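Local atomic coordinates of glyoxalase-related enzyme, AraC type (Clostridium phytofermentans, PDB entry 3BT3), a protein that is of unknown function but belongs to the glyoxalase-related vicinal oxygen chelate superfamily and may serve as the ligand-sensing part of an AraC-type transcription regulator. Residues K34-F39 / G47-R52; I131-T134 / I138-F141. One frame throughout, in Å; residues are numbered along the deposited sequence.

Contact 1 closes at Arg52, well before contact 2 opens at Ile131, and their centres lie about 17 Å apart. Each involves one of two four-stranded mixed sheets with the same 1-4-3-2 strand order, as in the paired beta-alpha-beta-beta-beta modules of the vicinal oxygen chelate fold. In contact 1 helix 32-41 packs on strand 46-52, an outermost strand of the first sheet within this chain; contact 2 lies in the hairpin of strands 126-132 and 138-144 in the second. Helix 32-41 links them directly: Trp38 packs on Thr133 and Thr134, and Lys34 NZ lies 2.8 Å from Thr134 OG1, a probable hydrogen bond between the two modules.

Contact 1 of 2, residues K34-F39 / G47-R52; sequences KTVKWF and GDIVAR
Val36 meets the strand at Gly47, a residue without a side chain, so the methyl lies against backbone. Its CG1 methyl stands 4.2 Å from Gly47 CA, and the two CA atoms, Val36 CA and Gly47 CA, are 5.8 Å apart, the nearest such pair between 34-39 and 47-52. The first torsion of Val36 (163°) sets CG1 anti to the backbone N and near the glycine, and leaves CG2 beside that N, where it meets Ile49. There CG2 lies 4.3 Å from Ile49 CG1, an apolar contact at nearly the same distance. The CB of Ile49 does not face the helix; the CG1 branch brings the side chain nearer. No hydrogen bond crosses between the segments, and the buried surface amounts to 118 Å², evidence of a slight contact carried on the helix side by a single valine. Farther along the strand, the guanidinium of Arg52 has one face over Ile49 CG2, 4.0 Å from the plane, while its NH1 makes a salt bridge with Asp33 near the start of the helix. Val50 and Ala51 both face Tyr60, which makes a classic beta bulge in strand 46-52. Elsewhere on the same sheet, Val36 and Phe39 rest on Val63 of strand 58-64, and Ile49 reaches Met32 and Asp33, so helix 32-41 packs against both strand 46-52 and its antiparallel neighbour.

Contact 2 of 2, residues I131-T134 / I138-F141; sequences ITTT and ILRF
The beta hairpin of strands 126-132 and 138-144, in the second sheet of this vicinal oxygen chelate fold, is joined here through Ile131 and Leu139. These two form an antiparallel hydrogen-bonded pair: Ile131 N donates to Leu139 O at 2.8 Å (161° at the hydrogen), and Leu139 N returns a bond of 2.8 Å to Ile131 O. Ile131 O is also approached by Ile138 CA at 3.5 Å, in a CA-H...O contact. One step toward the turn, Thr132 and Ile138 are a non-hydrogen-bonded pair, with Thr132 CA and Ile138 CA 4.7 Å apart. Their side chains occupy the face opposite Ile131 and Leu139, where Ile138 CD1 bends across to within 3.5 Å of Thr132 OG1. Beyond the strand end, Thr133 turns its methyl to the hairpin: CG2 lies 3.8 Å from Leu139 CG, the two side chains meeting at about a right angle. Its hydroxyl is engaged elsewhere, by Tyr27 OH and by the backbone N of Asp135 in the turn. The face bearing Ile131 and Leu139 is buried; Ile131 packs on Trp38 of helix 32-41 and Val108 of helix 101-110, and Phe141 on Ile101 and Leu104 of the latter. With Ile131 CG1 beside its own backbone N (chi1 -54°) and the chain extended beyond, the terminal CD1 comes obliquely to the Phe141 ring, 3.4 Å from Phe141 CE2.

Contact 1 of 2, residues K34-F39 / G47-R52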
ATOM      1  N   LYS A  34      -2.298  19.600  -4.810  1.00 27.98           N
ATOM      2  CA  LYS A  34      -3.691  19.386  -5.194  1.00 29.18           C
ATOM      3  C   LYS A  34      -4.203  18.044  -4.655  1.00 27.92           C
ATOM      4  O   LYS A  34      -5.353  17.944  -4.222  1.00 26.92           O
ATOM      5  CB  LYS A  34      -3.852  19.443  -6.724  1.00 31.36           C
ATOM      6  CG  LYS A  34      -5.281  19.167  -7.205  1.00 32.62           C
ATOM      7  CD  LYS A  34      -5.475  19.465  -8.691  1.00 37.30           C
ATOM      8  CE  LYS A  34      -4.884  18.380  -9.579  1.00 40.34           C
ATOM      9  NZ  LYS A  34      -5.628  17.086  -9.475  1.00 40.81           N
ATOM     10  N   THR A  35      -3.343  17.024  -4.682  1.00 25.51           N
ATOM     11  CA  THR A  35      -3.694  15.694  -4.191  1.00 24.91           C
ATOM     12  C   THR A  35      -3.954  15.734  -2.692  1.00 25.21           C
ATOM     13  O   THR A  35      -4.927  15.168  -2.204  1.00 25.92           O
ATOM     14  CB  THR A  35      -2.571  14.696  -4.473  1.00 24.98           C
ATOM     15  OG1 THR A  35      -2.438  14.536  -5.888  1.00 24.89           O
ATOM     16  CG2 THR A  35      -2.863  13.340  -3.829  1.00 21.90           C
ATOM     17  N   VAL A  36      -3.082  16.426  -1.974  1.00 25.35           N
ATOM     18  CA  VAL A  36      -3.216  16.563  -0.530  1.00 25.79           C
ATOM     19  C   VAL A  36      -4.478  17.347  -0.152  1.00 26.95           C
ATOM     20  O   VAL A  36      -5.132  17.030   0.843  1.00 26.80           O
ATOM     21  CB  VAL A  36      -1.973  17.268   0.057  1.00 25.00           C
ATOM     22  CG1 VAL A  36      -2.259  17.781   1.449  1.00 24.91           C
ATOM     23  CG2 VAL A  36      -0.809  16.307   0.091  1.00 20.93           C
ATOM     24  N   LYS A  37      -4.814  18.369  -0.935  1.00 27.63           N
ATOM     25  CA  LYS A  37      -5.994  19.178  -0.650  1.00 28.37           C
ATOM     26  C   LYS A  37      -7.239  18.334  -0.852  1.00 27.50           C
ATOM     27  O   LYS A  37      -8.229  18.476  -0.134  1.00 27.58           O
ATOM     28  CB  LYS A  37      -6.040  20.410  -1.557  1.00 29.83           C
ATOM     29  CG  LYS A  37      -5.220  21.572  -1.033  1.00 37.54           C
ATOM     30  CD  LYS A  37      -5.103  22.698  -2.057  1.00 41.64           C
ATOM     31  CE  LYS A  37      -4.495  23.971  -1.446  1.00 44.08           C
ATOM     32  NZ  LYS A  37      -3.129  23.765  -0.863  1.00 47.19           N
ATOM     33  N   TRP A  38      -7.172  17.432  -1.821  1.00 26.51           N
ATOM     34  CA  TRP A  38      -8.294  16.565  -2.109  1.00 26.49           C
ATOM     35  C   TRP A  38      -8.505  15.607  -0.931  1.00 27.64           C
ATOM     36  O   TRP A  38      -9.625  15.476  -0.419  1.00 26.31           O
ATOM     37  CB  TRP A  38      -8.038  15.783  -3.394  1.00 25.98           C
ATOM     38  CG  TRP A  38      -9.184  14.927  -3.782  1.00 26.64           C
ATOM     39  CD1 TRP A  38     -10.299  15.309  -4.476  1.00 26.48           C
ATOM     40  CD2 TRP A  38      -9.370  13.555  -3.444  1.00 25.62           C
ATOM     41  NE1 TRP A  38     -11.171  14.256  -4.589  1.00 28.57           N
ATOM     42  CE2 TRP A  38     -10.627  13.164  -3.962  1.00 28.88           C
ATOM     43  CE3 TRP A  38      -8.598  12.612  -2.755  1.00 27.17           C
ATOM     44  CZ2 TRP A  38     -11.134  11.866  -3.802  1.00 26.05           C
ATOM     45  CZ3 TRP A  38      -9.102  11.320  -2.598  1.00 27.45           C
ATOM     46  CH2 TRP A  38     -10.359  10.963  -3.121  1.00 25.20           C
ATOM     47  N   PHE A  39      -7.430  14.955  -0.494  1.00 24.81           N
ATOM     48  CA  PHE A  39      -7.536  14.033   0.620  1.00 25.58           C
ATOM     49  C   PHE A  39      -8.082  14.744   1.847  1.00 28.49           C
ATOM     50  O   PHE A  39      -8.758  14.136   2.675  1.00 29.43           O
ATOM     51  CB  PHE A  39      -6.174  13.419   0.956  1.00 22.65           C
ATOM     52  CG  PHE A  39      -5.890  12.139   0.232  1.00 18.38           C
ATOM     53  CD1 PHE A  39      -5.260  12.144  -1.006  1.00 14.90           C
ATOM     54  CD2 PHE A  39      -6.260  10.922   0.790  1.00 15.51           C
ATOM     55  CE1 PHE A  39      -5.008  10.963  -1.674  1.00 14.53           C
ATOM     56  CE2 PHE A  39      -6.012   9.729   0.129  1.00 14.08           C
ATOM     57  CZ  PHE A  39      -5.387   9.746  -1.099  1.00 15.21           C
ATOM     58  N   GLY A  47      -2.544  15.825   5.750  1.00 33.46           N
ATOM     59  CA  GLY A  47      -1.378  15.601   4.926  1.00 36.25           C
ATOM     60  C   GLY A  47      -0.277  16.607   5.137  1.00 36.50           C
ATOM     61  O   GLY A  47      -0.469  17.636   5.778  1.00 35.60           O
ATOM     62  N   ASP A  48       0.888  16.300   4.591  1.00 38.30           N
ATOM     63  CA  ASP A  48       2.023  17.190   4.714  1.00 40.94           C
ATOM     64  C   ASP A  48       3.041  16.868   3.644  1.00 39.99           C
ATOM     65  O   ASP A  48       3.345  15.706   3.382  1.00 41.14           O
ATOM     66  CB  ASP A  48       2.648  17.065   6.108  1.00 44.91           C
ATOM     67  CG  ASP A  48       3.808  18.021   6.315  1.00 50.15           C
ATOM     68  OD1 ASP A  48       4.953  17.654   5.969  1.00 52.93           O
ATOM     69  OD2 ASP A  48       3.577  19.146   6.811  1.00 52.97           O
ATOM     70  N   ILE A  49       3.550  17.913   3.009  1.00 39.02           N
ATOM     71  CA  ILE A  49       4.542  17.757   1.967  1.00 37.59           C
ATOM     72  C   ILE A  49       5.906  17.995   2.601  1.00 37.06           C
ATOM     73  O   ILE A  49       6.192  19.071   3.112  1.00 36.49           O
ATOM     74  CB  ILE A  49       4.261  18.749   0.832  1.00 38.44           C
ATOM     75  CG1 ILE A  49       2.935  18.362   0.160  1.00 38.25           C
ATOM     76  CG2 ILE A  49       5.424  18.773  -0.149  1.00 39.07           C
ATOM     77  CD1 ILE A  49       2.441  19.338  -0.883  1.00 39.55           C
ATOM     78  N   VAL A  50       6.745  16.968   2.567  1.00 38.02           N
ATOM     79  CA  VAL A  50       8.067  17.013   3.178  1.00 37.57           C
ATOM     80  C   VAL A  50       9.192  17.600   2.334  1.00 38.09           C
ATOM     81  O   VAL A  50      10.147  18.157   2.873  1.00 39.52           O
ATOM     82  CB  VAL A  50       8.461  15.597   3.642  1.00 38.22           C
ATOM     83  CG1 VAL A  50       9.885  15.580   4.177  1.00 38.11           C
ATOM     84  CG2 VAL A  50       7.481  15.133   4.711  1.00 37.92           C
ATOM     85  N   ALA A  51       9.087  17.486   1.017  1.00 38.30           N
ATOM     86  CA  ALA A  51      10.127  18.011   0.140  1.00 37.79           C
ATOM     87  C   ALA A  51       9.569  18.472  -1.205  1.00 38.05           C
ATOM     88  O   ALA A  51       8.714  17.812  -1.790  1.00 37.46           O
ATOM     89  CB  ALA A  51      11.185  16.950  -0.077  1.00 36.71           C
ATOM     90  N   ARG A  52      10.062  19.607  -1.693  1.00 38.96           N
ATOM     91  CA  ARG A  52       9.615  20.155  -2.975  1.00 41.01           C
ATOM     92  C   ARG A  52      10.762  20.239  -3.988  1.00 41.18           C
ATOM     93  O   ARG A  52      11.929  20.166  -3.613  1.00 42.20           O
ATOM     94  CB  ARG A  52       9.014  21.551  -2.764  1.00 38.69           C
ATOM     95  CG  ARG A  52       7.798  21.558  -1.867  1.00 36.20           C
ATOM     96  CD  ARG A  52       7.370  22.965  -1.504  1.00 33.73           C
ATOM     97  NE  ARG A  52       6.131  22.950  -0.735  1.00 34.07           N
ATOM     98  CZ  ARG A  52       4.948  22.579  -1.226  1.00 36.21           C
ATOM     99  NH1 ARG A  52       4.842  22.197  -2.497  1.00 33.97           N
ATOM    100  NH2 ARG A  52       3.872  22.572  -0.444  1.00 33.22           N
TER

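Contact 2 of 2, residues I131-T134 / I138-F141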
ATOM      1  N   ILE A 131     -13.985   5.107  -4.806  1.00 28.30           N
ATOM      2  CA  ILE A 131     -13.927   6.537  -5.046  1.00 27.93           C
ATOM      3  C   ILE A 131     -12.824   6.806  -6.046  1.00 29.08           C
ATOM      4  O   ILE A 131     -11.787   6.155  -6.014  1.00 30.76           O
ATOM      5  CB  ILE A 131     -13.597   7.295  -3.742  1.00 28.87           C
ATOM      6  CG1 ILE A 131     -14.604   6.893  -2.664  1.00 30.89           C
ATOM      7  CG2 ILE A 131     -13.625   8.807  -3.971  1.00 24.90           C
ATOM      8  CD1 ILE A 131     -14.391   7.576  -1.330  1.00 34.35           C
ATOM      9  N   THR A 132     -13.063   7.752  -6.944  1.00 28.42           N
ATOM     10  CA  THR A 132     -12.066   8.134  -7.925  1.00 27.57           C
ATOM     11  C   THR A 132     -11.433   9.397  -7.354  1.00 28.63           C
ATOM     12  O   THR A 132     -12.150  10.325  -6.988  1.00 28.63           O
ATOM     13  CB  THR A 132     -12.713   8.464  -9.271  1.00 28.33           C
ATOM     14  OG1 THR A 132     -13.430   7.319  -9.751  1.00 28.00           O
ATOM     15  CG2 THR A 132     -11.645   8.859 -10.283  1.00 25.82           C
ATOM     16  N   THR A 133     -10.105   9.433  -7.260  1.00 27.64           N
ATOM     17  CA  THR A 133      -9.432  10.604  -6.702  1.00 27.86           C
ATOM     18  C   THR A 133      -9.286  11.701  -7.732  1.00 27.70           C
ATOM     19  O   THR A 133      -9.605  11.505  -8.904  1.00 26.57           O
ATOM     20  CB  THR A 133      -8.017  10.272  -6.179  1.00 28.05           C
ATOM     21  OG1 THR A 133      -7.143   9.971  -7.282  1.00 27.59           O
ATOM     22  CG2 THR A 133      -8.073   9.099  -5.242  1.00 27.43           C
ATOM     23  N   THR A 134      -8.786  12.850  -7.286  1.00 29.53           N
ATOM     24  CA  THR A 134      -8.580  13.999  -8.166  1.00 31.75           C
ATOM     25  C   THR A 134      -7.519  13.663  -9.202  1.00 32.39           C
ATOM     26  O   THR A 134      -7.394  14.348 -10.207  1.00 33.81           O
ATOM     27  CB  THR A 134      -8.106  15.259  -7.379  1.00 31.94           C
ATOM     28  OG1 THR A 134      -8.080  16.393  -8.254  1.00 33.94           O
ATOM     29  CG2 THR A 134      -6.701  15.057  -6.828  1.00 32.50           C
ATOM     30  N   ILE A 138      -8.297   4.802  -8.370  1.00 27.22           N
ATOM     31  CA  ILE A 138      -9.455   4.244  -7.703  1.00 24.90           C
ATOM     32  C   ILE A 138      -9.106   3.807  -6.288  1.00 24.25           C
ATOM     33  O   ILE A 138      -8.085   3.150  -6.064  1.00 24.56           O
ATOM     34  CB  ILE A 138      -9.996   2.995  -8.451  1.00 24.43           C
ATOM     35  CG1 ILE A 138     -10.372   3.352  -9.893  1.00 25.19           C
ATOM     36  CG2 ILE A 138     -11.171   2.412  -7.693  1.00 21.58           C
ATOM     37  CD1 ILE A 138     -11.331   4.519 -10.022  1.00 25.20           C
ATOM     38  N   LEU A 139      -9.955   4.170  -5.337  1.00 23.91           N
ATOM     39  CA  LEU A 139      -9.760   3.757  -3.958  1.00 23.42           C
ATOM     40  C   LEU A 139     -10.968   2.925  -3.572  1.00 24.28           C
ATOM     41  O   LEU A 139     -12.111   3.388  -3.676  1.00 21.14           O
ATOM     42  CB  LEU A 139      -9.666   4.959  -3.018  1.00 22.43           C
ATOM     43  CG  LEU A 139      -8.510   5.928  -3.207  1.00 23.42           C
ATOM     44  CD1 LEU A 139      -8.532   6.954  -2.093  1.00 21.15           C
ATOM     45  CD2 LEU A 139      -7.193   5.160  -3.207  1.00 24.22           C
ATOM     46  N   ARG A 140     -10.714   1.701  -3.127  1.00 24.18           N
ATOM     47  CA  ARG A 140     -11.791   0.813  -2.709  1.00 24.08           C
ATOM     48  C   ARG A 140     -11.936   0.824  -1.193  1.00 25.17           C
ATOM     49  O   ARG A 140     -10.962   0.697  -0.456  1.00 25.92           O
ATOM     50  CB  ARG A 140     -11.526  -0.608  -3.209  1.00 22.70           C
ATOM     51  CG  ARG A 140     -11.541  -0.729  -4.733  1.00 24.37           C
ATOM     52  CD  ARG A 140     -11.257  -2.146  -5.204  1.00 19.49           C
ATOM     53  NE  ARG A 140     -12.201  -3.098  -4.635  1.00 25.21           N
ATOM     54  CZ  ARG A 140     -12.115  -4.418  -4.777  1.00 27.61           C
ATOM     55  NH1 ARG A 140     -11.125  -4.954  -5.476  1.00 29.19           N
ATOM     56  NH2 ARG A 140     -13.019  -5.208  -4.216  1.00 28.45           N
ATOM     57  N   PHE A 141     -13.164   0.998  -0.731  1.00 26.04           N
ATOM     58  CA  PHE A 141     -13.447   1.017   0.696  1.00 28.04           C
ATOM     59  C   PHE A 141     -14.439  -0.102   0.988  1.00 29.70           C
ATOM     60  O   PHE A 141     -15.404  -0.296   0.242  1.00 30.43           O
ATOM     61  CB  PHE A 141     -14.047   2.367   1.092  1.00 28.34           C
ATOM     62  CG  PHE A 141     -13.076   3.517   0.988  1.00 29.45           C
ATOM     63  CD1 PHE A 141     -12.222   3.825   2.045  1.00 30.19           C
ATOM     64  CD2 PHE A 141     -13.008   4.285  -0.168  1.00 29.70           C
ATOM     65  CE1 PHE A 141     -11.317   4.882   1.953  1.00 30.53           C
ATOM     66  CE2 PHE A 141     -12.104   5.346  -0.272  1.00 30.77           C
ATOM     67  CZ  PHE A 141     -11.261   5.646   0.788  1.00 30.71           C
TER